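Local coordinates for protein peptidase M3B, oligoendopeptidase F (Enterococcus faecium, PDB 2QR4) that probably hydrolyses short peptides as a zinc-dependent oligoendopeptidase of family M3, at residues 304-312 with 403-411; 507-517 with 551-562. All coordinates share one frame; numbering follows the deposited sequence.

Helices 394-414 and 503-520 tie the two contacts together. In interaction 1 the first of them takes residues 304-312 against its flank; in interaction 2 the second receives residues 551-562. Between the two contacts these helices touch each other: Asn405 CB lies 3.5 Å from Ala516 CB, and Ile406 CG1 reaches the same methyl at 4.0 Å. The centres of the two contacts are about 19 Å apart, on the same side of the chain's centre. Helix 361-379, which carries the HExxH sequence expected to bind the catalytic zinc, packs on helix 394-414 through Glu404 and His369, so interaction 1 is joined to the probable active site through this shared helix.

Interaction 1. Residues 304-312 with 403-411; sequences KALEALKPM and NENILTEYL
Ala308 and Leu407 bring the backbones nearest, 5.4 Å between their CA atoms, where the short helix 304-308 crosses helix 403-411 almost at a right angle (97°, axes 9.7 Å apart). The small Ala308 side chain permits this approach: its CB meets Tyr410 CD2 at 3.5 Å and also touches Leu407 CD1. Its CA lies over one face of the Tyr410 ring, 4.0 Å from the centroid and 22° off the normal, a CH-pi contact. Tyr410 is swung across Ala308 because its CG stands anti to the backbone N (chi1 174°). Lys304 CG meets the ring at its edge, near CE2, and the two side chains run roughly perpendicular. At the far end of the ring, Tyr410 OH gives a weak hydrogen bond to Glu307 OE1 (2.7 Å), made by an extended glutamate chain whose carboxylate approaches obliquely. Ile406 faces the turn that follows the helix. Its two branches divide the work: CG2 lies 3.3 Å from Ala308 O and also meets Leu309 CD1 and Pro311 CG, whereas CD1 reaches the selenium of Met312, a selenomethionine, at 3.4 Å. Met312 points at helix 403-411 from its CB onward, and the bend at chi2 sets the selenium beside Ile406 CD1. Beyond this pair, Met312 packs on Leu527 and Tyr530 of helix 526-536, and Leu309 on Met317 of helix 313-318, where Tyr316 is hydrogen-bonded to Asn403 ND2. Helix 394-414 is itself backed by Phe365 of helix 361-379 and by Ala516 of helix 503-520.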
loop_
_atom_site.group_PDB
_atom_site.type_symbol
_atom_site.label_atom_id
_atom_site.label_comp_id
_atom_site.label_asym_id
_atom_site.label_seq_id
_atom_site.Cartn_x
_atom_site.Cartn_y
_atom_site.Cartn_z
ATOM N N LYS A 304 8.259 33.137 39.453
ATOM C CA LYS A 304 9.505 32.663 38.855
ATOM C C LYS A 304 9.451 32.675 37.322
ATOM O O LYS A 304 10.467 32.895 36.650
ATOM C CB LYS A 304 9.852 31.264 39.371
ATOM C CG LYS A 304 11.188 30.755 38.874
ATOM C CD LYS A 304 11.970 30.109 39.998
ATOM C CE LYS A 304 12.137 31.069 41.163
ATOM N NZ LYS A 304 12.919 30.449 42.263
ATOM N N ALA A 305 8.257 32.449 36.779
ATOM C CA ALA A 305 8.044 32.492 35.337
ATOM C C ALA A 305 8.295 33.895 34.793
ATOM O O ALA A 305 9.115 34.087 33.891
ATOM C CB ALA A 305 6.633 32.035 34.996
ATOM N N LEU A 306 7.594 34.873 35.354
ATOM C CA LEU A 306 7.699 36.252 34.887
ATOM C C LEU A 306 9.097 36.797 35.141
ATOM O O LEU A 306 9.555 37.715 34.456
ATOM C CB LEU A 306 6.659 37.158 35.568
ATOM C CG LEU A 306 5.166 36.822 35.478
ATOM C CD1 LEU A 306 4.352 37.975 36.042
ATOM C CD2 LEU A 306 4.735 36.510 34.052
ATOM N N GLU A 307 9.772 36.233 36.136
ATOM C CA GLU A 307 11.083 36.724 36.494
ATOM C C GLU A 307 12.105 36.222 35.490
ATOM O O GLU A 307 12.960 36.981 35.034
ATOM C CB GLU A 307 11.455 36.304 37.909
ATOM C CG GLU A 307 12.460 37.237 38.548
ATOM C CD GLU A 307 12.687 36.926 40.006
ATOM O OE1 GLU A 307 12.474 35.757 40.399
ATOM O OE2 GLU A 307 13.079 37.847 40.757
ATOM N N ALA A 308 12.002 34.943 35.141
ATOM C CA ALA A 308 12.899 34.343 34.163
ATOM C C ALA A 308 12.762 34.999 32.786
ATOM O O ALA A 308 13.755 35.270 32.118
ATOM C CB ALA A 308 12.652 32.847 34.071
ATOM N N LEU A 309 11.524 35.266 32.380
ATOM C CA LEU A 309 11.244 35.848 31.069
ATOM C C LEU A 309 11.570 37.340 30.962
ATOM O O LEU A 309 11.450 37.921 29.891
ATOM C CB LEU A 309 9.780 35.609 30.690
ATOM C CG LEU A 309 9.416 34.275 30.036
ATOM C CD1 LEU A 309 10.482 33.221 30.257
ATOM C CD2 LEU A 309 8.063 33.796 30.539
ATOM N N LYS A 310 12.000 37.958 32.055
ATOM C CA LYS A 310 12.309 39.391 32.033
ATOM C C LYS A 310 13.189 39.842 30.847
ATOM O O LYS A 310 12.908 40.877 30.239
ATOM C CB LYS A 310 12.908 39.849 33.369
ATOM C CG LYS A 310 12.865 41.360 33.580
ATOM C CD LYS A 310 13.246 41.737 35.007
ATOM C CE LYS A 310 12.333 41.057 36.027
ATOM N NZ LYS A 310 12.736 41.340 37.438
ATOM N N PRO A 311 14.253 39.075 30.519
ATOM C CA PRO A 311 15.099 39.409 29.363
ATOM C C PRO A 311 14.302 39.598 28.069
ATOM O O PRO A 311 14.803 40.199 27.119
ATOM C CB PRO A 311 16.017 38.188 29.237
ATOM C CG PRO A 311 16.101 37.637 30.606
ATOM C CD PRO A 311 14.745 37.872 31.218
HETATM N N MSE A 312 13.077 39.080 28.039
HETATM C CA MSE A 312 12.164 39.306 26.925
HETATM C C MSE A 312 11.747 40.769 26.799
HETATM O O MSE A 312 11.331 41.206 25.730
HETATM C CB MSE A 312 10.914 38.438 27.073
HETATM C CG MSE A 312 11.151 36.940 26.972
HETATM SE SE MSE A 312 12.088 36.427 25.343
HETATM C CE MSE A 312 11.353 37.756 24.116
ATOM N N ASN A 403 11.678 30.158 25.017
ATOM C CA ASN A 403 11.257 30.459 26.384
ATOM C C ASN A 403 11.819 29.461 27.407
ATOM O O ASN A 403 12.325 29.853 28.450
ATOM C CB ASN A 403 9.729 30.528 26.461
ATOM C CG ASN A 403 9.178 31.872 25.983
ATOM O OD1 ASN A 403 9.925 32.751 25.559
ATOM N ND2 ASN A 403 7.866 32.035 26.067
ATOM N N GLU A 404 11.743 28.174 27.086
ATOM C CA GLU A 404 12.320 27.130 27.923
ATOM C C GLU A 404 13.824 27.351 28.103
ATOM O O GLU A 404 14.369 27.222 29.215
ATOM C CB GLU A 404 12.065 25.753 27.306
ATOM C CG GLU A 404 10.783 25.065 27.773
ATOM C CD GLU A 404 10.736 23.581 27.376
ATOM O OE1 GLU A 404 11.123 23.252 26.230
ATOM O OE2 GLU A 404 10.315 22.742 28.208
ATOM N N ASN A 405 14.488 27.691 27.003
ATOM C CA ASN A 405 15.911 28.026 27.038
ATOM C C ASN A 405 16.199 29.143 28.019
ATOM O O ASN A 405 17.171 29.083 28.772
ATOM C CB ASN A 405 16.426 28.390 25.642
ATOM C CG ASN A 405 16.635 27.156 24.764
ATOM O OD1 ASN A 405 16.796 26.052 25.274
ATOM N ND2 ASN A 405 16.625 27.342 23.445
ATOM N N ILE A 406 15.330 30.150 28.020
ATOM C CA ILE A 406 15.521 31.309 28.862
ATOM C C ILE A 406 15.267 30.960 30.325
ATOM O O ILE A 406 15.958 31.459 31.212
ATOM C CB ILE A 406 14.656 32.485 28.382
ATOM C CG1 ILE A 406 15.191 33.006 27.044
ATOM C CG2 ILE A 406 14.650 33.616 29.401
ATOM C CD1 ILE A 406 14.321 34.098 26.426
ATOM N N LEU A 407 14.308 30.075 30.580
ATOM C CA LEU A 407 14.065 29.607 31.954
ATOM C C LEU A 407 15.189 28.705 32.468
ATOM O O LEU A 407 15.589 28.806 33.628
ATOM C CB LEU A 407 12.733 28.866 32.064
ATOM C CG LEU A 407 12.630 28.006 33.326
ATOM C CD1 LEU A 407 12.337 28.870 34.553
ATOM C CD2 LEU A 407 11.589 26.923 33.161
ATOM N N THR A 408 15.691 27.820 31.610
ATOM C CA THR A 408 16.842 26.996 31.982
ATOM C C THR A 408 18.038 27.846 32.398
ATOM O O THR A 408 18.623 27.635 33.457
ATOM C CB THR A 408 17.288 26.098 30.843
ATOM O OG1 THR A 408 16.230 25.187 30.520
ATOM C CG2 THR A 408 18.545 25.328 31.247
ATOM N N GLU A 409 18.402 28.810 31.564
ATOM C CA GLU A 409 19.515 29.678 31.892
ATOM C C GLU A 409 19.245 30.400 33.196
ATOM O O GLU A 409 20.128 30.499 34.051
ATOM C CB GLU A 409 19.780 30.694 30.774
ATOM C CG GLU A 409 20.921 31.675 31.075
ATOM C CD GLU A 409 22.262 30.969 31.250
ATOM O OE1 GLU A 409 22.457 29.899 30.644
ATOM O OE2 GLU A 409 23.125 31.478 31.990
ATOM N N TYR A 410 18.031 30.920 33.353
ATOM C CA TYR A 410 17.704 31.662 34.574
ATOM C C TYR A 410 17.904 30.804 35.831
ATOM O O TYR A 410 18.447 31.279 36.827
ATOM C CB TYR A 410 16.277 32.222 34.529
ATOM C CG TYR A 410 15.862 32.864 35.825
ATOM C CD1 TYR A 410 16.396 34.078 36.214
ATOM C CD2 TYR A 410 14.954 32.246 36.672
ATOM C CE1 TYR A 410 16.036 34.662 37.401
ATOM C CE2 TYR A 410 14.593 32.819 37.858
ATOM C CZ TYR A 410 15.139 34.028 38.224
ATOM O OH TYR A 410 14.777 34.623 39.418
ATOM N N LEU A 411 17.457 29.550 35.775
ATOM C CA LEU A 411 17.585 28.617 36.895
ATOM C C LEU A 411 19.061 28.379 37.223
ATOM O O LEU A 411 19.464 28.430 38.380
ATOM C CB LEU A 411 16.876 27.277 36.576
ATOM C CG LEU A 411 15.334 27.279 36.565
ATOM C CD1 LEU A 411 14.742 25.946 36.111
ATOM C CD2 LEU A 411 14.755 27.673 37.923
#

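Interaction 2. Residues 507-517 with 551-562; sequences TGFSAASALAK and VDMTQAAYIEDA
The Tyr558 side chain lodges on the surface of helix 507-517, among Thr507, Ser510, Ala511 and Ala514. Its CG sits between the backbone N and the carbonyl carbon (chi1 81°), a tight setting on a helix, and this turns the ring along the neighbouring helix. Tyr558 CE2 lies 3.6 Å from Ser510 CB, approached obliquely. The ring edge is directed at the backbone, with Thr507 O and Ala511 N close to its plane. Tyr558 OH ends 3.6 Å from Thr507 CB. Within its own segment, Ile559 CG1 lies over one face of the ring, offset toward the rim. Tyr558 thus makes a knob-into-hole fit where helix 557-562 crosses helix 507-517 at 77° with the axes 8.5 Å apart; the small residues Ser510 and Ala514 let the backbones come close, as at Ser510 and Ile559, whose CA atoms are 5.5 Å apart. The contact joins the C-terminal helix 557-579 and the loop before it to helix 503-520, with Met546 of helix 542-548 touching Ala511, Leu515 and Met553, and Val255 of helix 246-258 touching Ile559. Ser510 OG, beside its own backbone N, bonds back to Ser506 O and packs against Ile559 CG1 as well. Before the helix, Val551 aims CG2 at Ala514 CB (3.9 Å) and at Leu515 CD2. The selenomethionine Met553 puts CE against Ala511 CB and Thr507 O, at doubtfully short separations. Ala562 packs on Ser513. At the margin Lys517, its chain bent twice, crosses Asp561 at about a right angle, and its NZ stops 3.9 Å from Asp561 OD2, a long salt bridge.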
loop_
_atom_site.group_PDB
_atom_site.type_symbol
_atom_site.label_atom_id
_atom_site.label_comp_id
_atom_site.label_asym_id
_atom_site.label_seq_id
_atom_site.Cartn_x
_atom_site.Cartn_y
_atom_site.Cartn_z
ATOM N N THR A 507 16.537 21.502 13.531
ATOM C CA THR A 507 16.956 22.822 13.058
ATOM C C THR A 507 16.262 23.874 13.895
ATOM O O THR A 507 16.857 24.898 14.256
ATOM C CB THR A 507 16.640 23.056 11.558
ATOM O OG1 THR A 507 15.238 22.910 11.328
ATOM C CG2 THR A 507 17.373 22.054 10.697
ATOM N N GLY A 508 15.003 23.593 14.224
ATOM C CA GLY A 508 14.192 24.484 15.043
ATOM C C GLY A 508 14.735 24.623 16.446
ATOM O O GLY A 508 14.822 25.729 16.977
ATOM N N PHE A 509 15.103 23.495 17.045
ATOM C CA PHE A 509 15.682 23.483 18.383
ATOM C C PHE A 509 16.975 24.291 18.418
ATOM O O PHE A 509 17.196 25.099 19.323
ATOM C CB PHE A 509 15.967 22.043 18.804
ATOM C CG PHE A 509 16.607 21.917 20.161
ATOM C CD1 PHE A 509 15.851 21.566 21.269
ATOM C CD2 PHE A 509 17.968 22.137 20.325
ATOM C CE1 PHE A 509 16.436 21.439 22.524
ATOM C CE2 PHE A 509 18.561 22.016 21.574
ATOM C CZ PHE A 509 17.798 21.660 22.673
ATOM N N SER A 510 17.827 24.064 17.424
ATOM C CA SER A 510 19.069 24.809 17.295
ATOM C C SER A 510 18.796 26.294 17.106
ATOM O O SER A 510 19.460 27.129 17.720
ATOM C CB SER A 510 19.912 24.255 16.145
ATOM O OG SER A 510 20.374 22.957 16.477
ATOM N N ALA A 511 17.805 26.623 16.280
ATOM C CA ALA A 511 17.449 28.024 16.082
ATOM C C ALA A 511 16.993 28.616 17.404
ATOM O O ALA A 511 17.452 29.693 17.809
ATOM C CB ALA A 511 16.379 28.189 15.017
ATOM N N ALA A 512 16.113 27.907 18.101
ATOM C CA ALA A 512 15.665 28.418 19.376
ATOM C C ALA A 512 16.890 28.703 20.260
ATOM O O ALA A 512 16.990 29.769 20.876
ATOM C CB ALA A 512 14.714 27.459 20.040
ATOM N N SER A 513 17.832 27.767 20.295
ATOM C CA SER A 513 19.046 27.946 21.097
ATOM C C SER A 513 19.846 29.198 20.731
ATOM O O SER A 513 20.309 29.914 21.614
ATOM C CB SER A 513 19.945 26.712 21.034
ATOM O OG SER A 513 21.144 26.951 21.753
ATOM N N ALA A 514 19.996 29.456 19.435
ATOM C CA ALA A 514 20.683 30.660 18.942
ATOM C C ALA A 514 19.942 31.946 19.298
ATOM O O ALA A 514 20.556 32.988 19.557
ATOM C CB ALA A 514 20.872 30.582 17.430
ATOM N N LEU A 515 18.617 31.877 19.291
ATOM C CA LEU A 515 17.801 33.033 19.625
ATOM C C LEU A 515 17.810 33.370 21.121
ATOM O O LEU A 515 17.817 34.537 21.487
ATOM C CB LEU A 515 16.372 32.837 19.115
ATOM C CG LEU A 515 16.203 33.030 17.611
ATOM C CD1 LEU A 515 14.787 32.688 17.193
ATOM C CD2 LEU A 515 16.565 34.486 17.213
ATOM N N ALA A 516 17.811 32.360 21.984
ATOM C CA ALA A 516 17.862 32.611 23.426
ATOM C C ALA A 516 19.219 33.182 23.824
ATOM O O ALA A 516 19.306 34.045 24.712
ATOM C CB ALA A 516 17.572 31.346 24.221
ATOM N N LYS A 517 20.268 32.700 23.158
ATOM C CA LYS A 517 21.634 33.127 23.453
ATOM C C LYS A 517 21.874 34.574 23.019
ATOM O O LYS A 517 22.615 35.301 23.672
ATOM C CB LYS A 517 22.651 32.176 22.821
ATOM C CG LYS A 517 24.059 32.253 23.421
ATOM C CD LYS A 517 24.966 33.194 22.629
ATOM C CE LYS A 517 25.178 32.693 21.204
ATOM N NZ LYS A 517 26.357 33.323 20.554
ATOM N N VAL A 551 19.558 34.315 12.604
ATOM C CA VAL A 551 19.993 32.922 12.503
ATOM C C VAL A 551 20.041 32.442 11.055
ATOM O O VAL A 551 19.006 32.238 10.430
ATOM C CB VAL A 551 19.046 32.000 13.261
ATOM C CG1 VAL A 551 19.580 30.565 13.261
ATOM C CG2 VAL A 551 18.861 32.504 14.676
ATOM N N ASP A 552 21.244 32.258 10.525
ATOM C CA ASP A 552 21.387 31.767 9.166
ATOM C C ASP A 552 21.506 30.253 9.192
ATOM O O ASP A 552 22.550 29.712 9.553
ATOM C CB ASP A 552 22.602 32.390 8.473
ATOM C CG ASP A 552 22.695 32.008 6.998
ATOM O OD1 ASP A 552 22.053 31.009 6.591
ATOM O OD2 ASP A 552 23.409 32.704 6.241
HETATM N N MSE A 553 20.433 29.581 8.787
HETATM C CA MSE A 553 20.324 28.132 8.891
HETATM C C MSE A 553 21.056 27.362 7.792
HETATM O O MSE A 553 21.126 26.128 7.822
HETATM C CB MSE A 553 18.856 27.728 8.949
HETATM C CG MSE A 553 18.224 27.961 10.311
HETATM SE SE MSE A 553 16.345 27.439 10.283
HETATM C CE MSE A 553 16.100 26.852 12.118
ATOM N N THR A 554 21.595 28.094 6.822
ATOM C CA THR A 554 22.386 27.491 5.760
ATOM C C THR A 554 23.799 27.232 6.264
ATOM O O THR A 554 24.549 26.461 5.658
ATOM C CB THR A 554 22.484 28.410 4.527
ATOM O OG1 THR A 554 23.066 29.655 4.912
ATOM C CG2 THR A 554 21.114 28.682 3.929
ATOM N N GLN A 555 24.152 27.873 7.378
ATOM C CA GLN A 555 25.507 27.786 7.929
ATOM C C GLN A 555 25.545 26.975 9.222
ATOM O O GLN A 555 24.533 26.810 9.886
ATOM C CB GLN A 555 26.095 29.181 8.162
ATOM C CG GLN A 555 26.275 30.031 6.900
ATOM C CD GLN A 555 27.182 29.379 5.872
ATOM O OE1 GLN A 555 26.928 29.454 4.674
ATOM N NE2 GLN A 555 28.241 28.729 6.337
ATOM N N ALA A 556 26.728 26.491 9.576
ATOM C CA ALA A 556 26.909 25.556 10.686
ATOM C C ALA A 556 26.900 26.215 12.073
ATOM O O ALA A 556 26.604 25.569 13.078
ATOM C CB ALA A 556 28.215 24.793 10.488
ATOM N N ALA A 557 27.234 27.499 12.121
ATOM C CA ALA A 557 27.501 28.175 13.382
ATOM C C ALA A 557 26.379 28.007 14.403
ATOM O O ALA A 557 26.637 27.757 15.572
ATOM C CB ALA A 557 27.779 29.656 13.137
ATOM N N TYR A 558 25.136 28.139 13.968
ATOM C CA TYR A 558 24.031 28.112 14.917
ATOM C C TYR A 558 23.875 26.736 15.546
ATOM O O TYR A 558 23.393 26.627 16.672
ATOM C CB TYR A 558 22.710 28.585 14.286
ATOM C CG TYR A 558 21.959 27.536 13.468
ATOM C CD1 TYR A 558 22.499 27.013 12.292
ATOM C CD2 TYR A 558 20.693 27.104 13.850
ATOM C CE1 TYR A 558 21.806 26.087 11.540
ATOM C CE2 TYR A 558 19.990 26.185 13.091
ATOM C CZ TYR A 558 20.552 25.669 11.949
ATOM O OH TYR A 558 19.860 24.720 11.216
ATOM N N ILE A 559 24.288 25.687 14.839
ATOM C CA ILE A 559 24.213 24.362 15.440
ATOM C C ILE A 559 25.438 24.163 16.300
ATOM O O ILE A 559 25.361 23.605 17.400
ATOM C CB ILE A 559 24.080 23.237 14.400
ATOM C CG1 ILE A 559 22.805 23.438 13.573
ATOM C CG2 ILE A 559 24.007 21.903 15.094
ATOM C CD1 ILE A 559 22.747 22.594 12.328
ATOM N N GLU A 560 26.570 24.651 15.811
ATOM C CA GLU A 560 27.794 24.603 16.603
ATOM C C GLU A 560 27.674 25.336 17.954
ATOM O O GLU A 560 28.213 24.868 18.950
ATOM C CB GLU A 560 29.015 25.029 15.772
ATOM C CG GLU A 560 29.601 23.829 14.992
ATOM C CD GLU A 560 30.445 24.204 13.784
ATOM O OE1 GLU A 560 30.725 25.404 13.574
ATOM O OE2 GLU A 560 30.840 23.276 13.037
ATOM N N ASP A 561 26.932 26.443 18.002
ATOM C CA ASP A 561 26.686 27.139 19.272
ATOM C C ASP A 561 25.885 26.279 20.257
ATOM O O ASP A 561 26.178 26.248 21.450
ATOM C CB ASP A 561 25.950 28.454 19.043
ATOM C CG ASP A 561 26.818 29.506 18.381
ATOM O OD1 ASP A 561 28.065 29.346 18.374
ATOM O OD2 ASP A 561 26.241 30.495 17.868
ATOM N N ALA A 562 24.874 25.583 19.747
ATOM C CA ALA A 562 24.062 24.710 20.571
ATOM C C ALA A 562 24.944 23.589 21.122
ATOM O O ALA A 562 24.950 23.324 22.327
ATOM C CB ALA A 562 22.905 24.139 19.753
#